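Local coordinates for ribonucleoside-diphosphate reductase (Pseudomonas aeruginosa, PDB 5IM3), which probably reduces ribonucleoside diphosphates to the deoxyribonucleotides needed for DNA synthesis, under allosteric control by nucleotides such as dATP, at residues Met633-Ile638 / Ile761-Ile766; Lys596-Val601 / Phe653-Val658; Thr79-Ala84 / Glu106-Arg111. All coordinates share one frame; numbering follows the deposited sequence.

Contact 1: Met633-Ile638 / Ile761-Ile766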
ATOM      1  N   MET A 633      44.149 -39.160  -0.759  1.00 51.77           N
ATOM      2  CA  MET A 633      42.848 -39.821  -0.756  1.00 52.81           C
ATOM      3  C   MET A 633      41.974 -39.318  -1.898  1.00 51.20           C
ATOM      4  O   MET A 633      41.279 -40.106  -2.551  1.00 50.20           O
ATOM      5  CB  MET A 633      42.155 -39.599   0.587  1.00 54.47           C
ATOM      6  CG  MET A 633      42.899 -40.219   1.757  1.00 55.13           C
ATOM      7  SD  MET A 633      42.240 -39.730   3.359  1.00 57.32           S
ATOM      8  CE  MET A 633      40.599 -40.441   3.312  1.00 54.83           C
ATOM      9  N   LEU A 634      42.000 -38.010  -2.162  1.00 49.10           N
ATOM     10  CA  LEU A 634      41.192 -37.466  -3.249  1.00 48.48           C
ATOM     11  C   LEU A 634      41.708 -37.933  -4.604  1.00 47.89           C
ATOM     12  O   LEU A 634      40.918 -38.209  -5.513  1.00 46.86           O
ATOM     13  CB  LEU A 634      41.166 -35.939  -3.178  1.00 46.00           C
ATOM     14  CG  LEU A 634      40.335 -35.333  -2.044  1.00 49.34           C
ATOM     15  CD1 LEU A 634      40.434 -33.812  -2.049  1.00 47.68           C
ATOM     16  CD2 LEU A 634      38.873 -35.766  -2.130  1.00 47.24           C
ATOM     17  N   ASP A 635      43.029 -38.036  -4.759  1.00 49.34           N
ATOM     18  CA  ASP A 635      43.568 -38.550  -6.012  1.00 52.15           C
ATOM     19  C   ASP A 635      43.177 -40.009  -6.209  1.00 53.79           C
ATOM     20  O   ASP A 635      42.909 -40.439  -7.337  1.00 52.95           O
ATOM     21  CB  ASP A 635      45.087 -38.388  -6.043  1.00 52.59           C
ATOM     22  CG  ASP A 635      45.651 -38.467  -7.452  1.00 55.24           C
ATOM     23  OD1 ASP A 635      45.136 -37.756  -8.340  1.00 54.99           O
ATOM     24  OD2 ASP A 635      46.599 -39.244  -7.680  1.00 56.05           O
ATOM     25  N   ASN A 636      43.127 -40.782  -5.120  1.00 51.88           N
ATOM     26  CA  ASN A 636      42.671 -42.165  -5.211  1.00 51.74           C
ATOM     27  C   ASN A 636      41.219 -42.238  -5.667  1.00 50.27           C
ATOM     28  O   ASN A 636      40.843 -43.138  -6.427  1.00 49.35           O
ATOM     29  CB  ASN A 636      42.833 -42.863  -3.862  1.00 51.97           C
ATOM     30  CG  ASN A 636      44.276 -43.202  -3.542  1.00 52.20           C
ATOM     31  OD1 ASN A 636      45.205 -42.669  -4.149  1.00 52.29           O
ATOM     32  ND2 ASN A 636      44.468 -44.099  -2.586  1.00 53.51           N
ATOM     33  N   VAL A 637      40.387 -41.300  -5.207  1.00 48.26           N
ATOM     34  CA  VAL A 637      38.972 -41.310  -5.571  1.00 49.10           C
ATOM     35  C   VAL A 637      38.809 -41.389  -7.083  1.00 47.66           C
ATOM     36  O   VAL A 637      37.893 -42.046  -7.592  1.00 46.62           O
ATOM     37  CB  VAL A 637      38.265 -40.071  -4.989  1.00 45.74           C
ATOM     38  CG1 VAL A 637      36.939 -39.813  -5.701  1.00 47.11           C
ATOM     39  CG2 VAL A 637      38.035 -40.249  -3.500  1.00 46.29           C
ATOM     40  N   ILE A 638      39.699 -40.723  -7.822  1.00 51.39           N
ATOM     41  CA  ILE A 638      39.588 -40.673  -9.278  1.00 50.40           C
ATOM     42  C   ILE A 638      39.674 -42.072  -9.871  1.00 51.45           C
ATOM     43  O   ILE A 638      38.911 -42.430 -10.777  1.00 51.70           O
ATOM     44  CB  ILE A 638      40.678 -39.752  -9.858  1.00 50.67           C
ATOM     45  CG1 ILE A 638      40.671 -38.396  -9.128  1.00 49.57           C
ATOM     46  CG2 ILE A 638      40.516 -39.628 -11.375  1.00 51.28           C
ATOM     47  CD1 ILE A 638      40.324 -37.219  -9.976  1.00 52.01           C
ATOM     48  N   ILE A 761      52.756 -31.534 -11.445  1.00 64.08           N
ATOM     49  CA  ILE A 761      51.875 -31.863 -10.334  1.00 64.91           C
ATOM     50  C   ILE A 761      50.856 -32.887 -10.813  1.00 61.68           C
ATOM     51  O   ILE A 761      50.665 -33.102 -12.013  1.00 60.32           O
ATOM     52  CB  ILE A 761      51.160 -30.634  -9.726  1.00 64.61           C
ATOM     53  CG1 ILE A 761      50.280 -29.931 -10.756  1.00 65.85           C
ATOM     54  CG2 ILE A 761      52.176 -29.666  -9.156  1.00 68.00           C
ATOM     55  CD1 ILE A 761      49.459 -28.817 -10.146  1.00 66.33           C
ATOM     56  N   ARG A 762      50.200 -33.517  -9.845  1.00 55.66           N
ATOM     57  CA  ARG A 762      49.333 -34.654 -10.105  1.00 53.86           C
ATOM     58  C   ARG A 762      47.908 -34.253 -10.457  1.00 51.83           C
ATOM     59  O   ARG A 762      47.177 -35.068 -11.030  1.00 49.06           O
ATOM     60  CB  ARG A 762      49.326 -35.573  -8.875  1.00 52.70           C
ATOM     61  CG  ARG A 762      48.434 -36.803  -8.963  1.00 50.79           C
ATOM     62  CD  ARG A 762      48.851 -37.746 -10.076  1.00 53.39           C
ATOM     63  NE  ARG A 762      48.070 -38.977 -10.037  1.00 53.51           N
ATOM     64  CZ  ARG A 762      48.155 -39.950 -10.935  1.00 53.80           C
ATOM     65  NH1 ARG A 762      48.988 -39.839 -11.960  1.00 56.05           N
ATOM     66  NH2 ARG A 762      47.403 -41.034 -10.807  1.00 54.59           N
ATOM     67  N   ASN A 763      47.500 -33.021 -10.148  1.00 52.03           N
ATOM     68  CA  ASN A 763      46.100 -32.630 -10.241  1.00 51.61           C
ATOM     69  C   ASN A 763      45.974 -31.248 -10.868  1.00 51.49           C
ATOM     70  O   ASN A 763      46.685 -30.317 -10.477  1.00 52.98           O
ATOM     71  CB  ASN A 763      45.454 -32.638  -8.852  1.00 49.10           C
ATOM     72  CG  ASN A 763      45.707 -33.929  -8.100  1.00 50.11           C
ATOM     73  OD1 ASN A 763      46.598 -34.007  -7.251  1.00 50.52           O
ATOM     74  ND2 ASN A 763      44.919 -34.951  -8.407  1.00 49.34           N
ATOM     75  N   SER A 764      45.057 -31.116 -11.831  1.00 46.79           N
ATOM     76  CA  SER A 764      44.862 -29.840 -12.515  1.00 51.29           C
ATOM     77  C   SER A 764      44.256 -28.793 -11.592  1.00 47.41           C
ATOM     78  O   SER A 764      44.570 -27.603 -11.716  1.00 46.33           O
ATOM     79  CB  SER A 764      43.969 -30.030 -13.744  1.00 48.83           C
ATOM     80  OG  SER A 764      42.702 -30.547 -13.376  1.00 45.29           O
ATOM     81  N   ASN A 765      43.382 -29.210 -10.683  1.00 46.83           N
ATOM     82  CA  ASN A 765      42.803 -28.340  -9.674  1.00 47.51           C
ATOM     83  C   ASN A 765      42.874 -29.061  -8.336  1.00 50.80           C
ATOM     84  O   ASN A 765      42.755 -30.289  -8.273  1.00 50.00           O
ATOM     85  CB  ASN A 765      41.346 -27.966 -10.012  1.00 45.90           C
ATOM     86  CG  ASN A 765      41.240 -27.002 -11.188  1.00 45.16           C
ATOM     87  OD1 ASN A 765      41.127 -25.790 -11.001  1.00 45.00           O
ATOM     88  ND2 ASN A 765      41.268 -27.541 -12.405  1.00 42.71           N
ATOM     89  N   ILE A 766      43.079 -28.293  -7.264  1.00 54.46           N
ATOM     90  CA  ILE A 766      43.337 -28.843  -5.937  1.00 56.22           C
ATOM     91  C   ILE A 766      42.229 -28.489  -4.954  1.00 56.01           C
ATOM     92  O   ILE A 766      41.747 -29.349  -4.209  1.00 54.79           O
ATOM     93  CB  ILE A 766      44.703 -28.377  -5.390  1.00 58.92           C
ATOM     94  CG1 ILE A 766      45.808 -28.452  -6.449  1.00 59.07           C
ATOM     95  CG2 ILE A 766      45.080 -29.226  -4.186  1.00 59.21           C
ATOM     96  CD1 ILE A 766      46.240 -29.840  -6.784  1.00 60.71           C
TER
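The carboxylate of Asp-635 carries this contact, giving one oxygen to Arg-762 and the other to Asn-763. Arg-762 NE lies 2.8 Å from Asp-635 OD2 and its N-H points almost straight at the oxygen (167°). That oxygen sits nearly in the guanidinium plane and is met on its syn lone pair, the strong geometry for a salt bridge, although the two flat groups are steeply turned against each other. Asn-763 ND2 is likewise 2.8 Å from Asp-635 OD1, in a more bent bond (140°); the nitrogen stands above the carboxylate plane, and the amide and carboxylate planes are almost perpendicular. The arginine also touches with carbon: Arg-762 CG passes 3.3 Å from Asp-635 OD2, and the bend at chi2 turns CD and NE back to the same oxygen. Two more arginines bind the carboxylate directly, Arg-707 by a salt bridge to Asp-635 OD2 and Arg-656 by one to Asp-635 OD1. A gathering of three arginines would be expected to favour the ionised carboxylate in this buried place.

With chi1 of -161°, the carboxylate swings away from the backbone N of Asp-635 and stands off the helix surface, spanning the distance between the backbones, where the CA atoms of Asp-635 and Asn-763 are 7.7 Å apart. Asn-763 ND2 also donates to the backbone O of Arg-656. In the second shell Ser-700 OG pairs with Asn-763 OD1, which together with the ND2 bonds fixes the amide's rotation, and Gly-708 O ties Arg-762 NH1.

The evidence thus describes a buried aspartate with salt bridges to three arginines, joining helix 620-640 to the loop between helices 751-757 and 773-779 within the alpha/beta barrel domain of the reductase.

Contact 2: Lys596-Val601 / Phe653-Val658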
ATOM      1  N   LYS A 596      32.318 -31.502 -25.653  1.00 45.10           N
ATOM      2  CA  LYS A 596      31.614 -32.619 -26.268  1.00 48.83           C
ATOM      3  C   LYS A 596      31.960 -33.954 -25.606  1.00 52.67           C
ATOM      4  O   LYS A 596      31.101 -34.833 -25.477  1.00 52.00           O
ATOM      5  CB  LYS A 596      31.975 -32.624 -27.757  1.00 51.83           C
ATOM      6  CG  LYS A 596      31.300 -33.644 -28.631  1.00 56.24           C
ATOM      7  CD  LYS A 596      31.573 -33.326 -30.111  1.00 58.57           C
ATOM      8  CE  LYS A 596      33.053 -33.458 -30.486  1.00 60.78           C
ATOM      9  NZ  LYS A 596      33.455 -34.876 -30.673  1.00 64.67           N
ATOM     10  N   ASP A 597      33.210 -34.118 -25.170  1.00 49.80           N
ATOM     11  CA  ASP A 597      33.695 -35.405 -24.678  1.00 51.96           C
ATOM     12  C   ASP A 597      34.156 -35.345 -23.226  1.00 50.39           C
ATOM     13  O   ASP A 597      34.839 -36.263 -22.764  1.00 50.11           O
ATOM     14  CB  ASP A 597      34.834 -35.908 -25.565  1.00 53.25           C
ATOM     15  CG  ASP A 597      34.395 -36.145 -27.000  1.00 58.02           C
ATOM     16  OD1 ASP A 597      33.421 -36.905 -27.207  1.00 58.75           O
ATOM     17  OD2 ASP A 597      35.019 -35.566 -27.919  1.00 57.90           O
ATOM     18  N   GLU A 598      33.791 -34.297 -22.490  1.00 47.47           N
ATOM     19  CA  GLU A 598      34.272 -34.114 -21.123  1.00 48.06           C
ATOM     20  C   GLU A 598      33.136 -33.594 -20.256  1.00 44.44           C
ATOM     21  O   GLU A 598      32.714 -32.443 -20.395  1.00 37.63           O
ATOM     22  CB  GLU A 598      35.467 -33.162 -21.081  1.00 49.98           C
ATOM     23  CG  GLU A 598      36.723 -33.746 -21.720  1.00 53.04           C
ATOM     24  CD  GLU A 598      37.938 -32.857 -21.548  1.00 54.07           C
ATOM     25  OE1 GLU A 598      38.858 -32.944 -22.388  1.00 54.50           O
ATOM     26  OE2 GLU A 598      37.969 -32.071 -20.576  1.00 53.62           O
ATOM     27  N   ILE A 599      32.648 -34.449 -19.368  1.00 47.23           N
ATOM     28  CA  ILE A 599      31.781 -34.055 -18.268  1.00 44.46           C
ATOM     29  C   ILE A 599      32.665 -33.979 -17.030  1.00 45.01           C
ATOM     30  O   ILE A 599      33.182 -34.998 -16.562  1.00 45.20           O
ATOM     31  CB  ILE A 599      30.617 -35.040 -18.094  1.00 45.07           C
ATOM     32  CG1 ILE A 599      29.612 -34.846 -19.246  1.00 44.40           C
ATOM     33  CG2 ILE A 599      29.941 -34.865 -16.742  1.00 43.23           C
ATOM     34  CD1 ILE A 599      28.461 -35.834 -19.256  1.00 42.81           C
ATOM     35  N   ALA A 600      32.860 -32.770 -16.507  1.00 48.61           N
ATOM     36  CA  ALA A 600      33.750 -32.586 -15.368  1.00 49.33           C
ATOM     37  C   ALA A 600      33.151 -33.214 -14.113  1.00 49.94           C
ATOM     38  O   ALA A 600      31.936 -33.180 -13.901  1.00 48.30           O
ATOM     39  CB  ALA A 600      34.014 -31.102 -15.137  1.00 47.70           C
ATOM     40  N   VAL A 601      34.017 -33.794 -13.284  1.00 43.25           N
ATOM     41  CA  VAL A 601      33.618 -34.508 -12.077  1.00 45.10           C
ATOM     42  C   VAL A 601      34.282 -33.832 -10.884  1.00 46.39           C
ATOM     43  O   VAL A 601      35.496 -33.598 -10.898  1.00 45.62           O
ATOM     44  CB  VAL A 601      34.014 -35.995 -12.141  1.00 48.47           C
ATOM     45  CG1 VAL A 601      33.355 -36.772 -11.009  1.00 48.26           C
ATOM     46  CG2 VAL A 601      33.656 -36.596 -13.492  1.00 47.23           C
ATOM     47  N   PHE A 653      40.207 -38.835 -15.754  1.00 51.93           N
ATOM     48  CA  PHE A 653      41.493 -39.472 -16.027  1.00 53.78           C
ATOM     49  C   PHE A 653      42.458 -38.522 -16.725  1.00 54.06           C
ATOM     50  O   PHE A 653      43.669 -38.594 -16.490  1.00 53.91           O
ATOM     51  CB  PHE A 653      41.299 -40.725 -16.886  1.00 56.41           C
ATOM     52  CG  PHE A 653      40.744 -41.914 -16.139  1.00 59.08           C
ATOM     53  CD1 PHE A 653      40.281 -41.796 -14.837  1.00 59.13           C
ATOM     54  CD2 PHE A 653      40.701 -43.163 -16.747  1.00 62.41           C
ATOM     55  CE1 PHE A 653      39.778 -42.896 -14.162  1.00 60.32           C
ATOM     56  CE2 PHE A 653      40.200 -44.263 -16.076  1.00 62.06           C
ATOM     57  CZ  PHE A 653      39.738 -44.131 -14.783  1.00 60.31           C
ATOM     58  N   LYS A 654      41.948 -37.634 -17.583  1.00 53.71           N
ATOM     59  CA  LYS A 654      42.819 -36.737 -18.337  1.00 55.08           C
ATOM     60  C   LYS A 654      43.432 -35.674 -17.434  1.00 52.63           C
ATOM     61  O   LYS A 654      44.637 -35.404 -17.505  1.00 52.52           O
ATOM     62  CB  LYS A 654      42.034 -36.075 -19.471  1.00 55.17           C
ATOM     63  CG  LYS A 654      42.289 -36.638 -20.860  1.00 58.56           C
ATOM     64  CD  LYS A 654      41.254 -36.106 -21.846  1.00 57.69           C
ATOM     65  CE  LYS A 654      41.636 -36.384 -23.286  1.00 62.94           C
ATOM     66  NZ  LYS A 654      42.709 -35.470 -23.772  1.00 65.24           N
ATOM     67  N   HIS A 655      42.614 -35.060 -16.575  1.00 50.29           N
ATOM     68  CA  HIS A 655      42.999 -33.855 -15.851  1.00 50.88           C
ATOM     69  C   HIS A 655      43.125 -34.048 -14.349  1.00 47.63           C
ATOM     70  O   HIS A 655      43.799 -33.245 -13.697  1.00 45.31           O
ATOM     71  CB  HIS A 655      41.980 -32.738 -16.117  1.00 48.80           C
ATOM     72  CG  HIS A 655      41.601 -32.599 -17.558  1.00 50.39           C
ATOM     73  ND1 HIS A 655      42.528 -32.361 -18.550  1.00 52.46           N
ATOM     74  CD2 HIS A 655      40.398 -32.670 -18.175  1.00 49.55           C
ATOM     75  CE1 HIS A 655      41.912 -32.290 -19.717  1.00 52.50           C
ATOM     76  NE2 HIS A 655      40.618 -32.474 -19.516  1.00 51.52           N
ATOM     77  N   ARG A 656      42.485 -35.067 -13.790  1.00 48.57           N
ATOM     78  CA  ARG A 656      42.586 -35.393 -12.372  1.00 50.52           C
ATOM     79  C   ARG A 656      42.385 -34.178 -11.464  1.00 51.24           C
ATOM     80  O   ARG A 656      43.239 -33.878 -10.621  1.00 52.13           O
ATOM     81  CB  ARG A 656      43.920 -36.064 -12.069  1.00 49.75           C
ATOM     82  CG  ARG A 656      44.279 -37.233 -12.986  1.00 52.53           C
ATOM     83  CD  ARG A 656      45.431 -38.053 -12.405  1.00 53.38           C
ATOM     84  NE  ARG A 656      45.026 -38.723 -11.171  1.00 52.35           N
ATOM     85  CZ  ARG A 656      44.483 -39.937 -11.119  1.00 52.79           C
ATOM     86  NH1 ARG A 656      44.291 -40.636 -12.229  1.00 54.81           N
ATOM     87  NH2 ARG A 656      44.135 -40.458  -9.951  1.00 53.64           N
ATOM     88  N   PRO A 657      41.268 -33.467 -11.593  1.00 50.32           N
ATOM     89  CA  PRO A 657      40.968 -32.410 -10.627  1.00 45.23           C
ATOM     90  C   PRO A 657      40.412 -32.982  -9.336  1.00 43.05           C
ATOM     91  O   PRO A 657      39.711 -33.995  -9.323  1.00 42.31           O
ATOM     92  CB  PRO A 657      39.915 -31.563 -11.349  1.00 46.94           C
ATOM     93  CG  PRO A 657      39.198 -32.543 -12.206  1.00 41.25           C
ATOM     94  CD  PRO A 657      40.233 -33.554 -12.642  1.00 44.00           C
ATOM     95  N   VAL A 658      40.747 -32.314  -8.234  1.00 42.66           N
ATOM     96  CA  VAL A 658      40.164 -32.601  -6.934  1.00 44.19           C
ATOM     97  C   VAL A 658      39.736 -31.277  -6.321  1.00 44.94           C
ATOM     98  O   VAL A 658      40.082 -30.200  -6.808  1.00 44.23           O
ATOM     99  CB  VAL A 658      41.137 -33.361  -5.998  1.00 45.68           C
ATOM    100  CG1 VAL A 658      41.560 -34.688  -6.632  1.00 44.43           C
ATOM    101  CG2 VAL A 658      42.357 -32.510  -5.668  1.00 44.58           C
TER
HETATM  102  O   HOH W   1      37.171 -32.828  -8.741  1.00 45.35           O
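Glu-598 reaches across to His-655 in a His-carboxylate hydrogen bond just ahead of strand 600-608 of the alpha/beta barrel. The histidine closes helix 646-655, part of the helical connection between strand 600-608 and its parallel neighbour, strand 659-663. From CB, which is directed toward the opposite segment, the glutamate side chain runs out with CG beside the backbone N (chi1 -69°) and stays extended to its carboxylate. CD then comes 3.4 Å from His-655 NE2, meeting the imidazole at its edge.

The two oxygens play different parts. OE2 of Glu-598 accepts a hydrogen bond from His-655 NE2 at 2.9 Å. The N-H...O angle of 143° shows a bent bond. The oxygen lies close to the ring plane, and the nitrogen stands above the plane of the carboxylate. OE1 of Glu-598 passes Lys-654 CD at 4.0 Å and has a weak hydrogen bond from Asn-595. The lysine ammonium remains farther off, with Lys-654 NZ 4.8 Å from Glu-598 OE1, too far for contact, though the opposite charges may attract weakly.

His-655 is held at several points. Its ND1 pairs with Thr-712 OG1, so both ring nitrogens are engaged, and Lys-654 CB sits 3.7 Å above the ring plane, over its centre. After it Arg-656 leaves helical geometry with positive phi (48°), and the chain goes on to Pro-657. There Pro-657 CG comes 4.1 Å from Val-601 O, and a water donates to Val-601 O at 2.8 Å and, more weakly, to Pro-657 O at 2.9 Å.

Contact 3: Thr79-Ala84 / Glu106-Arg111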
ATOM      1  N   THR A  79     -11.677 -11.833  53.468  1.00 77.51           N
ATOM      2  CA  THR A  79     -12.358 -13.113  53.626  1.00 79.93           C
ATOM      3  C   THR A  79     -13.490 -13.268  52.623  1.00 84.35           C
ATOM      4  O   THR A  79     -13.750 -14.378  52.145  1.00 85.72           O
ATOM      5  CB  THR A  79     -12.896 -13.250  55.053  1.00 81.35           C
ATOM      6  OG1 THR A  79     -11.809 -13.177  55.985  1.00 78.71           O
ATOM      7  CG2 THR A  79     -13.623 -14.577  55.239  1.00 84.51           C
ATOM      8  N   GLU A  80     -14.174 -12.171  52.289  1.00 94.82           N
ATOM      9  CA  GLU A  80     -15.306 -12.249  51.373  1.00 99.88           C
ATOM     10  C   GLU A  80     -14.852 -12.598  49.962  1.00 98.05           C
ATOM     11  O   GLU A  80     -15.415 -13.494  49.322  1.00100.86           O
ATOM     12  CB  GLU A  80     -16.076 -10.927  51.388  1.00102.86           C
ATOM     13  CG  GLU A  80     -17.095 -10.777  50.264  1.00107.69           C
ATOM     14  CD  GLU A  80     -18.126 -11.889  50.250  1.00113.69           C
ATOM     15  OE1 GLU A  80     -18.268 -12.589  51.276  1.00115.18           O
ATOM     16  OE2 GLU A  80     -18.794 -12.064  49.210  1.00116.50           O
ATOM     17  N   GLN A  81     -13.836 -11.899  49.451  1.00 88.47           N
ATOM     18  CA  GLN A  81     -13.377 -12.170  48.094  1.00 87.02           C
ATOM     19  C   GLN A  81     -12.673 -13.516  47.985  1.00 85.40           C
ATOM     20  O   GLN A  81     -12.540 -14.041  46.875  1.00 86.72           O
ATOM     21  CB  GLN A  81     -12.460 -11.045  47.605  1.00 85.03           C
ATOM     22  CG  GLN A  81     -11.223 -10.802  48.449  1.00 83.99           C
ATOM     23  CD  GLN A  81     -10.514  -9.512  48.071  1.00 82.24           C
ATOM     24  OE1 GLN A  81     -11.151  -8.528  47.693  1.00 83.49           O
ATOM     25  NE2 GLN A  81      -9.190  -9.514  48.167  1.00 78.65           N
ATOM     26  N   VAL A  82     -12.231 -14.091  49.105  1.00 78.05           N
ATOM     27  CA  VAL A  82     -11.744 -15.467  49.088  1.00 76.74           C
ATOM     28  C   VAL A  82     -12.912 -16.439  48.995  1.00 79.36           C
ATOM     29  O   VAL A  82     -12.971 -17.281  48.091  1.00 81.40           O
ATOM     30  CB  VAL A  82     -10.876 -15.746  50.330  1.00 74.52           C
ATOM     31  CG1 VAL A  82     -10.638 -17.253  50.507  1.00 74.76           C
ATOM     32  CG2 VAL A  82      -9.548 -15.009  50.222  1.00 69.55           C
ATOM     33  N   THR A  83     -13.859 -16.338  49.933  1.00 78.53           N
ATOM     34  CA  THR A  83     -15.033 -17.201  49.890  1.00 81.39           C
ATOM     35  C   THR A  83     -15.778 -17.053  48.571  1.00 83.89           C
ATOM     36  O   THR A  83     -16.336 -18.031  48.060  1.00 87.97           O
ATOM     37  CB  THR A  83     -15.960 -16.881  51.067  1.00 82.20           C
ATOM     38  OG1 THR A  83     -15.267 -17.114  52.300  1.00 78.94           O
ATOM     39  CG2 THR A  83     -17.215 -17.746  51.027  1.00 87.85           C
ATOM     40  N   ALA A  84     -15.791 -15.846  48.002  1.00 84.58           N
ATOM     41  CA  ALA A  84     -16.453 -15.641  46.719  1.00 86.79           C
ATOM     42  C   ALA A  84     -15.733 -16.389  45.604  1.00 86.98           C
ATOM     43  O   ALA A  84     -16.377 -16.942  44.706  1.00 90.71           O
ATOM     44  CB  ALA A  84     -16.528 -14.149  46.402  1.00 84.78           C
ATOM     45  N   GLU A 106      -3.271 -15.816  50.903  1.00 55.33           N
ATOM     46  CA  GLU A 106      -2.086 -15.042  50.547  1.00 53.21           C
ATOM     47  C   GLU A 106      -2.361 -14.160  49.338  1.00 52.97           C
ATOM     48  O   GLU A 106      -1.922 -13.006  49.290  1.00 49.81           O
ATOM     49  CB  GLU A 106      -0.905 -15.971  50.262  1.00 52.61           C
ATOM     50  CG  GLU A 106      -0.360 -16.703  51.483  1.00 52.45           C
ATOM     51  CD  GLU A 106       0.814 -17.614  51.148  1.00 51.77           C
ATOM     52  OE1 GLU A 106       1.170 -17.725  49.952  1.00 49.02           O
ATOM     53  OE2 GLU A 106       1.385 -18.221  52.083  1.00 50.58           O
ATOM     54  N   LEU A 107      -3.091 -14.687  48.354  1.00 55.22           N
ATOM     55  CA  LEU A 107      -3.387 -13.913  47.154  1.00 55.73           C
ATOM     56  C   LEU A 107      -4.160 -12.645  47.500  1.00 55.64           C
ATOM     57  O   LEU A 107      -3.827 -11.554  47.027  1.00 55.17           O
ATOM     58  CB  LEU A 107      -4.167 -14.774  46.159  1.00 58.63           C
ATOM     59  CG  LEU A 107      -4.590 -14.093  44.852  1.00 60.68           C
ATOM     60  CD1 LEU A 107      -3.377 -13.597  44.072  1.00 58.87           C
ATOM     61  CD2 LEU A 107      -5.424 -15.037  43.997  1.00 61.84           C
ATOM     62  N   ALA A 108      -5.193 -12.771  48.338  1.00 56.15           N
ATOM     63  CA  ALA A 108      -6.009 -11.613  48.689  1.00 56.93           C
ATOM     64  C   ALA A 108      -5.188 -10.569  49.437  1.00 55.79           C
ATOM     65  O   ALA A 108      -5.267  -9.371  49.140  1.00 54.87           O
ATOM     66  CB  ALA A 108      -7.211 -12.056  49.525  1.00 59.22           C
ATOM     67  N   LEU A 109      -4.396 -11.005  50.421  1.00 55.30           N
ATOM     68  CA  LEU A 109      -3.517 -10.078  51.129  1.00 55.52           C
ATOM     69  C   LEU A 109      -2.560  -9.387  50.165  1.00 55.53           C
ATOM     70  O   LEU A 109      -2.318  -8.178  50.276  1.00 54.93           O
ATOM     71  CB  LEU A 109      -2.732 -10.819  52.210  1.00 53.31           C
ATOM     72  CG  LEU A 109      -3.475 -11.143  53.508  1.00 54.07           C
ATOM     73  CD1 LEU A 109      -2.746 -12.234  54.287  1.00 52.20           C
ATOM     74  CD2 LEU A 109      -3.632  -9.888  54.357  1.00 53.34           C
ATOM     75  N   MET A 110      -2.015 -10.138  49.206  1.00 54.74           N
ATOM     76  CA  MET A 110      -1.002  -9.590  48.311  1.00 53.68           C
ATOM     77  C   MET A 110      -1.601  -8.597  47.322  1.00 56.18           C
ATOM     78  O   MET A 110      -1.024  -7.531  47.084  1.00 54.73           O
ATOM     79  CB  MET A 110      -0.299 -10.723  47.570  1.00 50.53           C
ATOM     80  CG  MET A 110       0.618 -11.552  48.446  1.00 49.93           C
ATOM     81  SD  MET A 110       1.359 -12.906  47.525  1.00 45.28           S
ATOM     82  CE  MET A 110       2.316 -13.717  48.805  1.00 46.09           C
ATOM     83  N   ARG A 111      -2.745  -8.931  46.716  1.00 64.40           N
ATOM     84  CA  ARG A 111      -3.353  -8.014  45.758  1.00 69.91           C
ATOM     85  C   ARG A 111      -3.807  -6.722  46.421  1.00 67.50           C
ATOM     86  O   ARG A 111      -3.914  -5.698  45.741  1.00 68.69           O
ATOM     87  CB  ARG A 111      -4.536  -8.678  45.048  1.00 73.20           C
ATOM     88  CG  ARG A 111      -4.147  -9.838  44.143  1.00 75.17           C
ATOM     89  CD  ARG A 111      -5.278 -10.218  43.202  1.00 79.96           C
ATOM     90  NE  ARG A 111      -5.245  -9.433  41.966  1.00 83.63           N
ATOM     91  CZ  ARG A 111      -4.788  -9.875  40.796  1.00 85.11           C
ATOM     92  NH1 ARG A 111      -4.322 -11.112  40.667  1.00 84.69           N
ATOM     93  NH2 ARG A 111      -4.805  -9.074  39.736  1.00 87.28           N
TER
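Ala-108 presents its methyl to Val-82 and Gln-81, and these three residues make up the whole meeting of helices 69-88 and 98-111 within these segments. The side of Val-82 is buried and apolar. Val-82 CG2 rests 3.8 Å from Ala-108 CB, and the backbones come close, the CA atoms of Val-82 and Ala-108 being 6.9 Å apart; at that separation the alanine methyl is what lies between the two backbones. Valine's chi1 of 166° leaves CG1 opposite the backbone N and gives CG2 the contact. Leu-78, one turn earlier on helix 69-88, also packs on Ala-108.

The other side is partly exposed. Gln-81 has its CG wedged between the backbone N and carbonyl carbon (chi1 59°), and from there its extended chain carries the amide past the alanine, with NE2 3.5 Å from Ala-108 CB and 3.8 Å from Ala-108 CA. Here a polar group lies against carbon, and the two sides differ in burial and polarity, not in closeness.

Behind the packed face, Glu-106 makes a salt bridge to Arg-125, and another to Arg-119 of the second subunit, whose Met-110 packs on Met-110 of this chain. Since the cross-helix pairs involve only van der Waals contact, the chemistry implies that between 79-84 and 106-111 fit of shape, rather than directional bonding, joins the helices of this dATP-binding ATP cone.

In the fold
Contacts 1 and 2 form one cluster, their centres 11 Å apart and their segments alternating along the chain. They touch: Asn-765 O and Val-658 N are 2.9 Å apart, a probable hydrogen bond, and Ile-638 CD1 lies 3.3 Å from Pro-657 O. Both belong to the barrel domain, where Val-601 of contact 2 precedes Cys-602, disulfide-bonded to Cys-373, a pair consistent with the redox-active cysteines of class I reductases. Contact 3 stands on the opposite side of the chain's centre in the ATP cone, with nearest atoms about 65 Å from contact 1 and about 67 Å from contact 2. The side chain of its Val-82 is about 7 Å from bound dATP, near the allosteric pocket.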